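Local coordinates for hypothetical protein (Bacteroides eggerthii, PDB 4JGL) that is of unknown function but folds into a streptavidin-like beta-barrel with two extra alpha-helices and binds calcium in the crystal, at residues H85-V90 with L97-K102; Y24-I29 with K134-C139. All blocks are in the same frame, centred on the assembly; numbering follows the deposited sequence.

Contact 1 of 2, residues H85-V90 with L97-K102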
loop_
_atom_site.group_PDB
_atom_site.type_symbol
_atom_site.label_atom_id
_atom_site.label_comp_id
_atom_site.label_asym_id
_atom_site.label_seq_id
_atom_site.Cartn_x
_atom_site.Cartn_y
_atom_site.Cartn_z
ATOM N N HIS A 85 2.602 -10.662 3.971
ATOM C CA HIS A 85 2.810 -10.460 5.391
ATOM C C HIS A 85 2.210 -9.139 5.805
ATOM O O HIS A 85 1.936 -8.282 4.975
ATOM C CB HIS A 85 4.306 -10.509 5.731
ATOM C CG HIS A 85 4.869 -11.890 5.693
ATOM N ND1 HIS A 85 5.132 -12.542 4.508
ATOM C CD2 HIS A 85 5.168 -12.759 6.687
ATOM C CE1 HIS A 85 5.579 -13.760 4.781
ATOM N NE2 HIS A 85 5.622 -13.911 6.093
ATOM N N PHE A 86 2.042 -8.974 7.106
ATOM C CA PHE A 86 1.548 -7.759 7.734
ATOM C C PHE A 86 2.539 -7.312 8.784
ATOM O O PHE A 86 2.911 -8.088 9.666
ATOM C CB PHE A 86 0.185 -8.029 8.368
ATOM C CG PHE A 86 -0.382 -6.843 9.093
ATOM C CD1 PHE A 86 -0.899 -5.768 8.416
ATOM C CD2 PHE A 86 -0.344 -6.806 10.473
ATOM C CE1 PHE A 86 -1.388 -4.653 9.118
ATOM C CE2 PHE A 86 -0.878 -5.722 11.159
ATOM C CZ PHE A 86 -1.368 -4.663 10.464
ATOM N N VAL A 87 2.954 -6.064 8.690
ATOM C CA VAL A 87 3.877 -5.458 9.616
ATOM C C VAL A 87 3.148 -4.395 10.395
ATOM O O VAL A 87 2.483 -3.543 9.807
ATOM C CB VAL A 87 5.052 -4.810 8.891
ATOM C CG1 VAL A 87 6.035 -4.188 9.882
ATOM C CG2 VAL A 87 5.756 -5.820 7.992
HETATM N N MSE A 88 3.251 -4.439 11.713
HETATM C CA MSE A 88 2.637 -3.446 12.572
HETATM C C MSE A 88 3.752 -2.655 13.248
HETATM O O MSE A 88 4.701 -3.238 13.763
HETATM C CB MSE A 88 1.728 -4.157 13.576
HETATM C CG MSE A 88 0.799 -3.269 14.386
HETATM SE SE MSE A 88 -0.599 -4.320 15.347
HETATM C CE MSE A 88 0.529 -5.080 16.733
ATOM N N ILE A 89 3.632 -1.327 13.218
ATOM C CA ILE A 89 4.627 -0.418 13.760
ATOM C C ILE A 89 3.936 0.503 14.755
ATOM O O ILE A 89 3.123 1.334 14.356
ATOM C CB ILE A 89 5.327 0.408 12.673
ATOM C CG1 ILE A 89 5.910 -0.522 11.610
ATOM C CG2 ILE A 89 6.401 1.296 13.294
ATOM C CD1 ILE A 89 6.678 0.160 10.479
ATOM N N VAL A 90 4.203 0.294 16.036
ATOM C CA VAL A 90 3.452 0.932 17.103
ATOM C C VAL A 90 4.373 1.831 17.918
ATOM O O VAL A 90 5.278 1.328 18.566
ATOM C CB VAL A 90 2.779 -0.106 18.033
ATOM C CG1 VAL A 90 2.002 0.585 19.131
ATOM C CG2 VAL A 90 1.856 -1.014 17.243
ATOM N N LEU A 97 9.728 2.346 18.918
ATOM C CA LEU A 97 8.745 1.687 18.040
ATOM C C LEU A 97 8.726 0.206 18.317
ATOM O O LEU A 97 9.771 -0.425 18.445
ATOM C CB LEU A 97 9.104 1.867 16.582
ATOM C CG LEU A 97 9.195 3.283 16.047
ATOM C CD1 LEU A 97 9.677 3.211 14.615
ATOM C CD2 LEU A 97 7.868 3.992 16.195
ATOM N N GLU A 98 7.526 -0.363 18.420
ATOM C CA GLU A 98 7.357 -1.792 18.444
ATOM C C GLU A 98 7.020 -2.261 17.027
ATOM O O GLU A 98 6.010 -1.840 16.453
ATOM C CB GLU A 98 6.229 -2.199 19.392
ATOM C CG GLU A 98 6.462 -1.818 20.827
ATOM C CD GLU A 98 5.310 -2.192 21.740
ATOM O OE1 GLU A 98 4.233 -2.604 21.279
ATOM O OE2 GLU A 98 5.466 -2.031 22.951
ATOM N N ILE A 99 7.822 -3.164 16.493
ATOM C CA ILE A 99 7.641 -3.675 15.144
ATOM C C ILE A 99 7.410 -5.179 15.222
ATOM O O ILE A 99 8.229 -5.917 15.780
ATOM C CB ILE A 99 8.817 -3.342 14.218
ATOM C CG1 ILE A 99 8.976 -1.827 14.093
ATOM C CG2 ILE A 99 8.595 -3.936 12.846
ATOM C CD1 ILE A 99 10.146 -1.361 13.243
ATOM N N THR A 100 6.272 -5.621 14.696
ATOM C CA THR A 100 5.914 -7.029 14.701
ATOM C C THR A 100 5.445 -7.434 13.317
ATOM O O THR A 100 4.931 -6.598 12.560
ATOM C CB THR A 100 4.859 -7.359 15.744
ATOM O OG1 THR A 100 3.675 -6.610 15.490
ATOM C CG2 THR A 100 5.357 -7.092 17.147
ATOM N N ILE A 101 5.625 -8.706 13.002
ATOM C CA ILE A 101 5.340 -9.232 11.691
ATOM C C ILE A 101 4.483 -10.496 11.802
ATOM O O ILE A 101 4.739 -11.335 12.671
ATOM C CB ILE A 101 6.648 -9.521 10.930
ATOM C CG1 ILE A 101 7.546 -8.268 10.885
ATOM C CG2 ILE A 101 6.361 -10.075 9.562
ATOM C CD1 ILE A 101 9.053 -8.568 10.607
ATOM N N LYS A 102 3.457 -10.595 10.957
ATOM C CA LYS A 102 2.551 -11.744 10.884
ATOM C C LYS A 102 2.452 -12.179 9.419
ATOM O O LYS A 102 2.478 -11.347 8.516
ATOM C CB LYS A 102 1.131 -11.373 11.371
ATOM C CG LYS A 102 0.997 -10.972 12.836
ATOM C CD LYS A 102 0.528 -12.136 13.700
ATOM C CE LYS A 102 -0.352 -11.661 14.854
ATOM N NZ LYS A 102 -1.166 -12.771 15.463
HETATM O O HOH W 1 2.154 -7.755 12.856
HETATM O O HOH W 2 3.884 -4.043 16.561
#
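Phe86 pairs with Lys102, Met88 with Thr100 and Val90 with Glu98, each through two backbone hydrogen bonds, so six N-H groups and six carbonyls of the antiparallel ladder are engaged. The first bond pair opens with Phe86 N to Lys102 O at 2.8 Å. At the other end, Glu98 N reaches Val90 O almost straight, 178° at the hydrogen, although the donor sits 28° out of the carbonyl plane. Between the bonded pairs the carbonyls take a second, weaker load from CA-H groups, as where Val87 CA lies 3.3 Å from Thr100 O. Backbone bonds also join His85, Val87 and Ile89 to Ile69, Ile67 and Tyr65 of strand 64-75.

Thr100 holds OG1 between its own backbone N and carbonyl carbon (chi1 60°), which lifts the hydroxyl over the strand pair. There it meets two waters: one lies 2.8 Å from Thr100 OG1 and donates to Met88 O at 3.0 Å, and a looser one donates to Phe86 O. His85 turns its ring toward Tyr167, whose hydroxyl satisfies ND1.

Val87, Ile89, Ile99 and Ile101 make the other face aliphatic. Ile99 sends CG2 to within 3.9 Å of Val87 CG1 and lays CG1 alongside Ile89 CG2, while Leu97 CD1 comes to the same Ile89 CG2 at 4.0 Å. An alanine at Ile99 would strip off CG1 and CG2 and would probably leave a gap beside Val87 and Ile89. Phe160 and Leu163 of helix 158-165 cover Val87 on this side. Two neighbouring strands with a short connection make this a beta-hairpin, here part of a streptavidin-like antiparallel sheet with an added helix packed on its apolar face.

Contact 2 of 2, residues Y24-I29 with K134-C139; sequences YLMPAI and KYYYLC
Tyr136 carries Ala28 CB over one face, a CH-pi contact 4.2 Å from the ring centroid and 22° off the normal, and has Met26 O in plane at its edge, 3.6 Å from CD1. Tyr137 turns its edge to Pro27 O, while the Ile29 side chain crosses that of Tyr137 at about a right angle, bringing CB and CD1 to CE1. Ile29 O lies at the edge of the Tyr135 ring. The Tyr24 ring meets Leu138 CB obliquely through CD1 and has Cys139 C near its plane.

Next to these rings, the bend at chi3 (65°) swings the selenomethionine methyl of Met26 back to Leu138 CD2 at 3.6 Å and toward Tyr136 CB. Pro27 has no N-H to give, yet its carbonyl accepts Tyr137 N at 3.0 Å, with a C=O...N angle of 176°. Paired bonds resume beyond the proline between Ile29 and Tyr135, and before it between Leu25 and Cys139. A water donates to Ala28 O and accepts a weak bond from Lys134 NZ.

Ala31 O and Phe34 N hold the Tyr137 hydroxyl, and Ser22 OG meets that of Tyr24. Lys57 adds a cation-pi contact to Tyr136. The chemistry implies a seam closed by backbone bonds around a proline interruption, its flanks filled by aromatic and aliphatic groups, with the Tyr24 and Tyr137 hydroxyls bonded nearby.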
loop_
_atom_site.group_PDB
_atom_site.type_symbol
_atom_site.label_atom_id
_atom_site.label_comp_id
_atom_site.label_asym_id
_atom_site.label_seq_id
_atom_site.Cartn_x
_atom_site.Cartn_y
_atom_site.Cartn_z
ATOM N N TYR A 24 1.360 6.104 -3.784
ATOM C CA TYR A 24 -0.046 6.345 -4.076
ATOM C C TYR A 24 -0.797 6.715 -2.839
ATOM O O TYR A 24 -0.578 6.132 -1.758
ATOM C CB TYR A 24 -0.724 5.102 -4.679
ATOM C CG TYR A 24 -0.032 4.618 -5.913
ATOM C CD1 TYR A 24 -0.305 5.182 -7.148
ATOM C CD2 TYR A 24 0.930 3.639 -5.838
ATOM C CE1 TYR A 24 0.375 4.772 -8.288
ATOM C CE2 TYR A 24 1.638 3.256 -6.955
ATOM C CZ TYR A 24 1.335 3.783 -8.178
ATOM O OH TYR A 24 2.026 3.401 -9.296
ATOM N N LEU A 25 -1.736 7.653 -2.979
ATOM C CA LEU A 25 -2.807 7.759 -2.015
ATOM C C LEU A 25 -3.923 6.804 -2.421
ATOM O O LEU A 25 -4.160 6.574 -3.607
ATOM C CB LEU A 25 -3.352 9.182 -1.975
ATOM C CG LEU A 25 -2.389 10.207 -1.381
ATOM C CD1 LEU A 25 -2.950 11.645 -1.524
ATOM C CD2 LEU A 25 -2.022 9.890 0.052
HETATM N N MSE A 26 -4.587 6.224 -1.419
HETATM C CA MSE A 26 -5.558 5.154 -1.625
HETATM C C MSE A 26 -6.868 5.475 -0.904
HETATM O O MSE A 26 -7.195 4.874 0.123
HETATM C CB MSE A 26 -5.020 3.809 -1.143
HETATM C CG MSE A 26 -3.706 3.385 -1.827
HETATM SE SE MSE A 26 -3.191 1.653 -1.368
HETATM C CE MSE A 26 -4.704 0.675 -2.185
ATOM N N PRO A 27 -7.633 6.422 -1.450
ATOM C CA PRO A 27 -8.978 6.648 -0.920
ATOM C C PRO A 27 -9.865 5.453 -1.295
ATOM O O PRO A 27 -9.614 4.765 -2.290
ATOM C CB PRO A 27 -9.422 7.914 -1.651
ATOM C CG PRO A 27 -8.702 7.856 -2.943
ATOM C CD PRO A 27 -7.345 7.242 -2.625
ATOM N N ALA A 28 -10.908 5.237 -0.505
ATOM C CA ALA A 28 -11.907 4.218 -0.740
ATOM C C ALA A 28 -13.244 4.903 -0.984
ATOM O O ALA A 28 -13.681 5.693 -0.176
ATOM C CB ALA A 28 -12.012 3.239 0.436
ATOM N N ILE A 29 -13.883 4.569 -2.103
ATOM C CA ILE A 29 -15.101 5.257 -2.581
ATOM C C ILE A 29 -16.123 4.219 -3.023
ATOM O O ILE A 29 -15.759 3.187 -3.580
ATOM C CB ILE A 29 -14.732 6.174 -3.760
ATOM C CG1 ILE A 29 -13.659 7.155 -3.322
ATOM C CG2 ILE A 29 -15.945 6.915 -4.329
ATOM C CD1 ILE A 29 -13.053 7.981 -4.433
ATOM N N LYS A 134 -16.461 -0.667 -0.525
ATOM C CA LYS A 134 -15.874 0.406 -1.307
ATOM C C LYS A 134 -14.714 -0.041 -2.164
ATOM O O LYS A 134 -14.049 -1.028 -1.882
ATOM C CB LYS A 134 -15.427 1.540 -0.402
ATOM C CG LYS A 134 -16.628 2.187 0.326
ATOM C CD LYS A 134 -16.230 3.399 1.094
ATOM C CE LYS A 134 -17.422 4.122 1.717
ATOM N NZ LYS A 134 -16.984 5.226 2.610
ATOM N N TYR A 135 -14.471 0.732 -3.215
ATOM C CA TYR A 135 -13.341 0.529 -4.102
ATOM C C TYR A 135 -12.155 1.375 -3.692
ATOM O O TYR A 135 -12.289 2.585 -3.569
ATOM C CB TYR A 135 -13.714 0.895 -5.537
ATOM C CG TYR A 135 -14.810 0.035 -6.117
ATOM C CD1 TYR A 135 -14.518 -1.174 -6.704
ATOM C CD2 TYR A 135 -16.146 0.421 -6.051
ATOM C CE1 TYR A 135 -15.508 -1.972 -7.238
ATOM C CE2 TYR A 135 -17.137 -0.377 -6.582
ATOM C CZ TYR A 135 -16.822 -1.559 -7.182
ATOM O OH TYR A 135 -17.835 -2.346 -7.713
ATOM N N TYR A 136 -11.005 0.733 -3.485
ATOM C CA TYR A 136 -9.771 1.469 -3.320
ATOM C C TYR A 136 -9.268 1.943 -4.676
ATOM O O TYR A 136 -9.289 1.207 -5.658
ATOM C CB TYR A 136 -8.702 0.594 -2.670
ATOM C CG TYR A 136 -8.833 0.496 -1.178
ATOM C CD1 TYR A 136 -8.451 1.546 -0.357
ATOM C CD2 TYR A 136 -9.327 -0.647 -0.575
ATOM C CE1 TYR A 136 -8.581 1.483 1.033
ATOM C CE2 TYR A 136 -9.442 -0.731 0.807
ATOM C CZ TYR A 136 -9.072 0.337 1.605
ATOM O OH TYR A 136 -9.234 0.240 2.978
ATOM N N TYR A 137 -8.785 3.171 -4.709
ATOM C CA TYR A 137 -8.092 3.723 -5.849
ATOM C C TYR A 137 -6.612 3.841 -5.550
ATOM O O TYR A 137 -6.201 3.885 -4.387
ATOM C CB TYR A 137 -8.642 5.109 -6.175
ATOM C CG TYR A 137 -10.049 5.092 -6.745
ATOM C CD1 TYR A 137 -11.153 4.772 -5.959
ATOM C CD2 TYR A 137 -10.282 5.405 -8.073
ATOM C CE1 TYR A 137 -12.437 4.796 -6.480
ATOM C CE2 TYR A 137 -11.563 5.430 -8.589
ATOM C CZ TYR A 137 -12.631 5.138 -7.782
ATOM O OH TYR A 137 -13.898 5.159 -8.349
ATOM N N LEU A 138 -5.815 3.907 -6.617
ATOM C CA LEU A 138 -4.404 4.291 -6.517
ATOM C C LEU A 138 -4.289 5.618 -7.242
ATOM O O LEU A 138 -4.449 5.702 -8.455
ATOM C CB LEU A 138 -3.481 3.260 -7.175
ATOM C CG LEU A 138 -3.477 1.852 -6.612
ATOM C CD1 LEU A 138 -2.502 0.964 -7.355
ATOM C CD2 LEU A 138 -3.151 1.841 -5.158
ATOM N N CYS A 139 -3.967 6.677 -6.499
ATOM C CA CYS A 139 -3.735 8.014 -7.025
ATOM C C CYS A 139 -2.270 8.343 -6.858
ATOM O O CYS A 139 -1.773 8.399 -5.728
ATOM C CB CYS A 139 -4.605 9.034 -6.290
ATOM S SG CYS A 139 -6.377 8.681 -6.342
HETATM O O HOH W 3 -13.733 6.306 2.827
#

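Overall arrangement
Both contacts belong to one curled antiparallel sheet but lie on opposite sides of the chain's centre, with their own centres 23 Å apart and nearest atoms about 11 Å apart. Contact 1 is local, a hairpin of strands 78-92 and 96-103; contact 2 joins strands 22-29 and 135-140, far apart in sequence, and the loop it closes contains contact 1. From strand 78-92 the sheet reaches contact 2 by two routes, through strands 64-75, 54-61 and 44-49 or through strands 112-116 and 125-127, which closes the barrel. A calcium ion lies about 8 Å from the Tyr137 side chain, and an unidentified ligand about 7 Å from that of Tyr24.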